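Local coordinates for PUA domain-containing protein (Archaeoglobus fulgidus DSM 4304, PDB 2Q07) that has not been assigned an activity of its own but belongs to the archaeosine synthase type 1 family, and probably binds RNA during tRNA modification, at residues Phe113-Ala118 and Lys157-Ser162; Ser178-Ile183 and Tyr212-Ile217. All blocks are in the same frame, centred on the assembly; numbering follows the deposited sequence.

In the fold
This chain is the C-terminal part of a longer protein, with a UDG-like domain, a pre-PUA domain and a PUA domain in series. Contact 1 lies in the first and contact 2 in the second; their centres are 30 Å apart and they share no element, although helices 150-160 and 168-181 follow each other in the chain. Both set the end of a helix against a strand and are largely buried. Contact 1 adds a salt bridge at its partly exposed margin to a small aliphatic patch. Contact 2, closer to the middle of the chain, sets a buried glutamine amide and a phenylalanine ring against a strand that also meets the PUA domain.

Contact 1 (Phe113-Ala118 and Lys157-Ser162); sequences FRKVVA and KQEIES
Strand 115-118 comes up against the last turn of helix 150-160, closest at Val-117 and Glu-159, whose CA atoms are 7.3 Å apart. Lys-115 and Val-117, two apart on the strand, both point toward the helix, one making the polar part of the contact and the other the apolar part. The lysine chain starts with CG anti to its own N (chi1 -167°) and then bends at each of the following torsions, so that it crosses the side chain of Glu-159 at about a right angle and ends with NZ at the carboxylate. There NZ donates to Glu-159 OE1 at 2.9 Å in a salt bridge, reaching the oxygen nearly along its C-O axis. Glu-159 turns its carboxylate back to meet it through a bend at chi2 (-56°). Lys-115 NZ also lies 3.6 Å from the main-chain O of Glu-159, so the ammonium sits beside a carbonyl of the last helical turn, which would probably favour its positive charge.

This is the layering of an alpha/beta domain, consistent with its UDG-like assignment: strand 115-118 runs parallel between 31-36 and 138-141, and the helix that follows 138-141 packs over one face of the sheet. Val-140, and Thr-142 in the loop just past that strand, touch both Val-117 and Glu-159.

Beside the salt bridge the packing is aliphatic. Val-117 reaches out with one branch, CG2, which meets Ile-160 CG2 at 3.7 Å as the two side chains pass at a slant. The same methyl lies 4.1 Å from Glu-159 CB, so the base of the glutamate belongs to the apolar patch while its carboxylate goes to the lysine. The helix stops here: Glu-161 is the first residue to leave helical geometry, and its N makes a weak bond back to Lys-157 O.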
# COMPACT_ATOMS: atom_id res chain seq x y z
N PHE A 113 -18.06 4.17 0.85
CA PHE A 113 -18.66 3.38 1.91
C PHE A 113 -20.03 3.92 2.33
O PHE A 113 -20.27 5.13 2.30
CB PHE A 113 -17.74 3.34 3.13
CG PHE A 113 -16.35 2.87 2.83
CD1 PHE A 113 -15.28 3.77 2.79
CD2 PHE A 113 -16.09 1.52 2.60
CE1 PHE A 113 -13.98 3.34 2.51
CE2 PHE A 113 -14.80 1.07 2.33
CZ PHE A 113 -13.74 1.99 2.28
N ARG A 114 -20.93 3.01 2.70
CA ARG A 114 -22.26 3.42 3.14
C ARG A 114 -22.25 3.57 4.66
O ARG A 114 -23.11 4.22 5.23
CB ARG A 114 -23.32 2.40 2.75
CG ARG A 114 -23.13 1.01 3.37
CD ARG A 114 -24.43 0.20 3.27
NE ARG A 114 -25.05 0.03 4.58
CZ ARG A 114 -24.70 -0.91 5.45
NH1 ARG A 114 -23.74 -1.77 5.16
NH2 ARG A 114 -25.29 -0.97 6.64
N LYS A 115 -21.25 2.96 5.30
CA LYS A 115 -21.14 3.03 6.75
C LYS A 115 -19.69 3.05 7.23
O LYS A 115 -18.83 2.34 6.70
CB LYS A 115 -21.88 1.85 7.39
CG LYS A 115 -22.09 2.01 8.88
CD LYS A 115 -21.29 1.00 9.67
CE LYS A 115 -21.94 -0.37 9.61
NZ LYS A 115 -23.15 -0.42 10.47
N VAL A 116 -19.43 3.89 8.22
CA VAL A 116 -18.11 4.03 8.81
C VAL A 116 -18.20 3.64 10.29
O VAL A 116 -18.94 4.28 11.05
CB VAL A 116 -17.61 5.51 8.73
CG1 VAL A 116 -16.27 5.68 9.46
CG2 VAL A 116 -17.48 5.94 7.29
N VAL A 117 -17.50 2.59 10.69
CA VAL A 117 -17.48 2.17 12.09
C VAL A 117 -16.19 2.67 12.72
O VAL A 117 -15.11 2.15 12.46
CB VAL A 117 -17.51 0.63 12.24
CG1 VAL A 117 -17.57 0.29 13.70
CG2 VAL A 117 -18.69 0.04 11.50
N ALA A 118 -16.32 3.70 13.56
CA ALA A 118 -15.16 4.28 14.22
C ALA A 118 -14.80 3.56 15.52
O ALA A 118 -15.35 3.87 16.57
CB ALA A 118 -15.42 5.76 14.50
N LYS A 157 -18.96 -6.12 17.09
CA LYS A 157 -19.56 -7.27 16.42
C LYS A 157 -20.96 -6.94 15.90
O LYS A 157 -21.35 -7.36 14.81
CB LYS A 157 -19.67 -8.46 17.37
CG LYS A 157 -18.35 -9.09 17.74
CD LYS A 157 -18.58 -10.25 18.70
CE LYS A 157 -17.27 -10.90 19.11
NZ LYS A 157 -17.52 -11.95 20.13
N GLN A 158 -21.70 -6.17 16.68
CA GLN A 158 -23.05 -5.84 16.28
C GLN A 158 -23.14 -4.88 15.11
O GLN A 158 -24.22 -4.68 14.57
CB GLN A 158 -23.84 -5.34 17.50
CG GLN A 158 -24.32 -6.52 18.34
CD GLN A 158 -24.91 -6.14 19.68
OE1 GLN A 158 -25.63 -5.13 19.80
NE2 GLN A 158 -24.64 -6.96 20.70
N GLU A 159 -22.01 -4.30 14.72
CA GLU A 159 -21.95 -3.37 13.59
C GLU A 159 -21.31 -3.96 12.33
O GLU A 159 -21.63 -3.54 11.23
CB GLU A 159 -21.16 -2.11 13.95
CG GLU A 159 -21.79 -1.18 14.98
CD GLU A 159 -23.18 -0.73 14.60
OE1 GLU A 159 -23.46 -0.56 13.40
OE2 GLU A 159 -23.99 -0.52 15.52
N ILE A 160 -20.39 -4.92 12.49
CA ILE A 160 -19.69 -5.47 11.33
C ILE A 160 -19.80 -6.98 11.12
O ILE A 160 -19.12 -7.54 10.25
CB ILE A 160 -18.18 -5.12 11.36
CG1 ILE A 160 -17.49 -5.84 12.52
CG2 ILE A 160 -17.99 -3.61 11.50
CD1 ILE A 160 -15.97 -5.72 12.52
N GLU A 161 -20.65 -7.65 11.91
CA GLU A 161 -20.83 -9.09 11.80
C GLU A 161 -21.07 -9.46 10.33
O GLU A 161 -21.93 -8.88 9.68
CB GLU A 161 -22.03 -9.54 12.64
CG GLU A 161 -21.93 -10.95 13.19
CD GLU A 161 -20.94 -11.06 14.33
OE1 GLU A 161 -19.78 -10.60 14.17
OE2 GLU A 161 -21.31 -11.61 15.40
N SER A 162 -20.30 -10.41 9.80
CA SER A 162 -20.45 -10.81 8.40
C SER A 162 -20.43 -12.32 8.19
O SER A 162 -19.80 -13.06 8.95
CB SER A 162 -19.36 -10.17 7.54
OG SER A 162 -18.08 -10.62 7.96

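Contact 2 (Ser178-Ile183 and Tyr212-Ile217); sequences SYQFGI and YGMLDI
Met-214 meets Gln-180, on the last turn of helix 168-181, where the edge strand of the antiparallel pre-PUA sheet begins. The way into that strand is a G1 beta bulge, in which Gly-213, at positive phi, and Met-214 both face Asp-209. Met-214, a selenomethionine, has its CB 4.0 Å from Gln-180 CD, and a bend at chi3 (-60°) curls its terminal methyl alongside the glutamine amide. The same side chain touches Val-261 and Leu-274 of the PUA domain. At Leu-215 the amide end of Gln-180 arrives at the backbone, with CD 3.4 Å from Leu-215 N; an extended glutamine chain carries it there, crossing the leucine side chain at about a right angle. Asp-216 points away from the helix, and its OD2 forms a salt bridge with Arg-295 of the PUA domain. Ile-217 turns back toward the helix and meets Phe-181 from the opposite direction, with Leu-225 and Val-261 touching both. Over its centre the phenyl ring carries Gln-180 CB, 3.8 Å above the plane. The far end of the ring approaches the isoleucine, and Phe-181 CE1 lies 3.4 Å from Ile-217 CG2.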
# COMPACT_ATOMS: atom_id res chain seq x y z
N SER A 178 -0.54 -2.11 -7.81
CA SER A 178 -1.28 -0.99 -8.37
C SER A 178 -0.54 0.31 -8.02
O SER A 178 -0.26 1.12 -8.89
CB SER A 178 -2.69 -0.97 -7.78
OG SER A 178 -3.50 0.02 -8.38
N TYR A 179 -0.23 0.47 -6.74
CA TYR A 179 0.49 1.64 -6.26
C TYR A 179 1.79 1.88 -7.05
O TYR A 179 1.99 2.94 -7.66
CB TYR A 179 0.82 1.44 -4.77
CG TYR A 179 1.44 2.64 -4.09
CD1 TYR A 179 0.65 3.56 -3.40
CD2 TYR A 179 2.81 2.88 -4.16
CE1 TYR A 179 1.20 4.68 -2.80
CE2 TYR A 179 3.38 4.01 -3.56
CZ TYR A 179 2.56 4.90 -2.88
OH TYR A 179 3.10 6.03 -2.31
N GLN A 180 2.66 0.89 -7.04
CA GLN A 180 3.96 0.98 -7.71
C GLN A 180 4.00 0.94 -9.23
O GLN A 180 4.80 1.65 -9.84
CB GLN A 180 4.87 -0.13 -7.19
CG GLN A 180 5.12 -0.07 -5.70
CD GLN A 180 5.83 -1.30 -5.19
OE1 GLN A 180 6.89 -1.68 -5.70
NE2 GLN A 180 5.27 -1.93 -4.17
N PHE A 181 3.14 0.14 -9.85
CA PHE A 181 3.16 0.01 -11.30
C PHE A 181 1.85 0.28 -12.03
O PHE A 181 1.82 0.29 -13.26
CB PHE A 181 3.62 -1.41 -11.67
CG PHE A 181 4.86 -1.84 -10.95
CD1 PHE A 181 4.80 -2.86 -10.00
CD2 PHE A 181 6.09 -1.24 -11.21
CE1 PHE A 181 5.93 -3.26 -9.31
CE2 PHE A 181 7.24 -1.63 -10.53
CZ PHE A 181 7.16 -2.64 -9.57
N GLY A 182 0.76 0.49 -11.28
CA GLY A 182 -0.50 0.76 -11.93
C GLY A 182 -1.03 -0.46 -12.66
O GLY A 182 -1.70 -0.33 -13.69
N ILE A 183 -0.70 -1.65 -12.16
CA ILE A 183 -1.19 -2.89 -12.76
C ILE A 183 -1.59 -3.84 -11.63
O ILE A 183 -1.43 -3.51 -10.45
CB ILE A 183 -0.10 -3.64 -13.60
CG1 ILE A 183 0.90 -4.34 -12.67
CG2 ILE A 183 0.63 -2.67 -14.53
CD1 ILE A 183 2.00 -5.10 -13.40
N TYR A 212 13.08 -1.98 1.98
CA TYR A 212 12.67 -0.80 1.23
C TYR A 212 11.18 -0.48 1.31
O TYR A 212 10.73 0.51 0.74
CB TYR A 212 13.09 -0.95 -0.23
CG TYR A 212 14.59 -0.94 -0.43
CD1 TYR A 212 15.36 -2.06 -0.12
CD2 TYR A 212 15.25 0.22 -0.86
CE1 TYR A 212 16.75 -2.03 -0.25
CE2 TYR A 212 16.63 0.26 -0.98
CZ TYR A 212 17.38 -0.87 -0.67
OH TYR A 212 18.75 -0.84 -0.77
N GLY A 213 10.42 -1.32 2.01
CA GLY A 213 8.99 -1.10 2.13
C GLY A 213 8.28 -0.97 0.79
O GLY A 213 7.60 0.03 0.52
N MSE A 214 8.47 -1.97 -0.07
CA MSE A 214 7.84 -1.98 -1.38
C MSE A 214 7.95 -3.39 -1.96
O MSE A 214 8.62 -4.24 -1.39
CB MSE A 214 8.54 -0.99 -2.32
CG MSE A 214 9.90 -1.44 -2.81
SE MSE A 214 10.92 -0.01 -3.65
CE MSE A 214 9.71 0.43 -5.08
N LEU A 215 7.29 -3.61 -3.09
CA LEU A 215 7.32 -4.91 -3.74
C LEU A 215 8.52 -5.07 -4.65
O LEU A 215 8.88 -4.14 -5.37
CB LEU A 215 6.08 -5.11 -4.61
CG LEU A 215 4.75 -5.57 -4.01
CD1 LEU A 215 3.74 -5.71 -5.13
CD2 LEU A 215 4.93 -6.89 -3.29
N ASP A 216 9.14 -6.24 -4.59
CA ASP A 216 10.25 -6.54 -5.47
C ASP A 216 9.54 -7.40 -6.51
O ASP A 216 8.66 -8.19 -6.15
CB ASP A 216 11.33 -7.38 -4.76
CG ASP A 216 12.63 -7.42 -5.55
OD1 ASP A 216 12.61 -7.04 -6.74
OD2 ASP A 216 13.66 -7.84 -4.98
N ILE A 217 9.88 -7.25 -7.79
CA ILE A 217 9.24 -8.04 -8.85
C ILE A 217 10.24 -8.91 -9.60
O ILE A 217 11.43 -8.60 -9.63
CB ILE A 217 8.55 -7.14 -9.89
CG1 ILE A 217 9.57 -6.18 -10.51
CG2 ILE A 217 7.39 -6.38 -9.24
CD1 ILE A 217 9.04 -5.36 -11.67